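Side-chain contact in rieske iron-sulfur protein soxF (Sulfolobus acidocaldarius, PDB 1JM1), which carries a Rieske-type [2Fe-2S] cluster and probably passes electrons along the archaeal respiratory chain: residues Ile130-Leu133 and Lys134-Gly137. Numbering follows the deposited sequence. Where two conformers were deposited one is given.
Sequences IYAL and KDGG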
ATOM      1  N   ILE A 130       9.661   0.935  10.737  1.00 11.42           N
ATOM      2  CA  ILE A 130       9.665  -0.244   9.868  1.00 11.51           C
ATOM      3  C   ILE A 130       8.292  -0.886   9.929  1.00 10.68           C
ATOM      4  O   ILE A 130       7.835  -1.268  11.006  1.00 11.60           O
ATOM      5  CB  ILE A 130      10.768  -1.244  10.207  1.00 11.99           C
ATOM      6  CG1 ILE A 130      12.166  -0.547  10.200  1.00 13.33           C
ATOM      7  CG2 ILE A 130      10.734  -2.424   9.252  1.00 12.96           C
ATOM      8  CD1 ILE A 130      13.323  -1.477  10.538  1.00 15.59           C
ATOM      9  N   TYR A 131       7.695  -1.043   8.760  1.00 10.58           N
ATOM     10  CA  TYR A 131       6.372  -1.659   8.587  1.00 10.34           C
ATOM     11  C   TYR A 131       6.525  -3.030   7.979  1.00 10.44           C
ATOM     12  O   TYR A 131       7.154  -3.194   6.932  1.00 11.06           O
ATOM     13  CB  TYR A 131       5.526  -0.796   7.686  1.00 10.38           C
ATOM     14  CG  TYR A 131       5.352   0.645   8.146  1.00 10.38           C
ATOM     15  CD1 TYR A 131       6.101   1.671   7.563  1.00 11.04           C
ATOM     16  CD2 TYR A 131       4.457   0.963   9.153  1.00 10.46           C
ATOM     17  CE1 TYR A 131       5.929   2.970   7.995  1.00 11.05           C
ATOM     18  CE2 TYR A 131       4.252   2.276   9.551  1.00 10.70           C
ATOM     19  CZ  TYR A 131       4.995   3.275   8.956  1.00 10.40           C
ATOM     20  OH  TYR A 131       4.742   4.571   9.340  1.00 11.23           O
ATOM     21  N   ALA A 132       5.935  -4.050   8.637  1.00 10.27           N
ATOM     22  CA  ALA A 132       6.019  -5.424   8.186  1.00 10.45           C
ATOM     23  C   ALA A 132       4.844  -5.683   7.257  1.00 10.39           C
ATOM     24  O   ALA A 132       3.725  -5.986   7.692  1.00 10.33           O
ATOM     25  CB  ALA A 132       6.021  -6.348   9.379  1.00 11.25           C
ATOM     26  N   LEU A 133       5.058  -5.518   5.940  1.00 10.57           N
ATOM     27  CA  LEU A 133       3.955  -5.592   4.978  1.00 10.69           C
ATOM     28  C   LEU A 133       3.263  -6.945   4.991  1.00 10.83           C
ATOM     29  O   LEU A 133       2.035  -7.012   4.866  1.00 11.39           O
ATOM     30  CB  LEU A 133       4.458  -5.273   3.575  1.00 11.04           C
ATOM     31  CG  LEU A 133       5.167  -3.924   3.410  1.00 11.27           C
ATOM     32  CD1 LEU A 133       5.451  -3.694   1.918  1.00 12.31           C
ATOM     33  CD2 LEU A 133       4.357  -2.760   3.982  1.00 12.27           C
ATOM     34  N   LYS A 134       4.019  -8.052   5.121  1.00 11.24           N
ATOM     35  CA  LYS A 134       3.375  -9.352   5.074  1.00 12.33           C
ATOM     36  C   LYS A 134       2.621  -9.634   6.397  1.00 11.62           C
ATOM     37  O   LYS A 134       1.850 -10.581   6.434  1.00 13.82           O
ATOM     38  CB  LYS A 134       4.377 -10.310   4.521  0.69 18.77           C
ATOM     39  CG  LYS A 134       5.370 -10.881   5.371  0.69 20.92           C
ATOM     40  CD  LYS A 134       6.175 -11.986   4.600  0.69 20.23           C
ATOM     41  CE  LYS A 134       7.534 -12.309   5.237  0.69 20.80           C
ATOM     42  NZ  LYS A 134       7.285 -12.892   6.606  0.69 21.21           N
ATOM     43  N   ASP A 135       2.793  -8.816   7.421  1.00 10.40           N
ATOM     44  CA  ASP A 135       2.049  -8.882   8.656  1.00 11.18           C
ATOM     45  C   ASP A 135       1.015  -7.767   8.737  1.00 10.66           C
ATOM     46  O   ASP A 135       0.545  -7.406   9.814  1.00 12.20           O
ATOM     47  CB  ASP A 135       2.987  -8.913   9.855  1.00 12.04           C
ATOM     48  CG  ASP A 135       3.868 -10.139   9.864  1.00 13.39           C
ATOM     49  OD1 ASP A 135       5.076  -9.999  10.098  1.00 14.43           O
ATOM     50  OD2 ASP A 135       3.347 -11.268   9.635  1.00 16.18           O
ATOM     51  N   GLY A 136       0.570  -7.237   7.582  1.00 10.23           N
ATOM     52  CA  GLY A 136      -0.495  -6.263   7.566  1.00 10.36           C
ATOM     53  C   GLY A 136      -0.074  -4.845   7.791  1.00 10.04           C
ATOM     54  O   GLY A 136      -0.902  -3.982   8.049  1.00 11.10           O
ATOM     55  N   GLY A 137       1.240  -4.554   7.649  1.00 10.20           N
ATOM     56  CA  GLY A 137       1.756  -3.201   7.807  1.00 10.13           C
ATOM     57  C   GLY A 137       2.064  -2.784   9.217  1.00 10.02           C
ATOM     58  O   GLY A 137       2.326  -1.624   9.466  1.00 10.53           O
TER
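Tyr-131 meets Gly-137 along one flank of its side chain. Its CB lies 3.8 Å from Gly-137 O, CG follows slightly farther off, and CD2 closes to 3.4 Å from Gly-137 O. That oxygen lies at the ring edge, near its plane. CG is anti to the carbonyl carbon (chi1 -56°), which helps bring the CD2 edge there. Beyond CD2 the ring leaves the turn, and OH is hydrogen-bonded to Val-95 N, next to the cluster ligand Cys-94, which the side chain also touches.

The turn itself is closed by backbone bonds. Ala-132 O accepts Asp-135 N at 3.0 Å. Gly-137 N reaches Ala-132 O at 2.9 Å, from the opposite face of the carbonyl plane. Both hydrogen bonds are bent (N-H...O 139° and 145°). Gly-136 N to Leu-133 O adds a third at 3.1 Å. Beside it, Ala-132 CB and Asp-135 OD1 are 3.8 Å apart, a van der Waals contact. Positive phi at Gly-136 and Gly-137 allows the reversal, and backbone bonds Ala-132 to Val-138 and Ile-130 to Val-140 show the strands pairing again. The 6→1 bond (Gly-137 to Ala-132), the 5→2 bond (Gly-136 to Leu-133) and positive phi at Gly-136 define a Schellman motif after a short 3-10 turn, within a five-residue beta-hairpin loop of the Rieske domain.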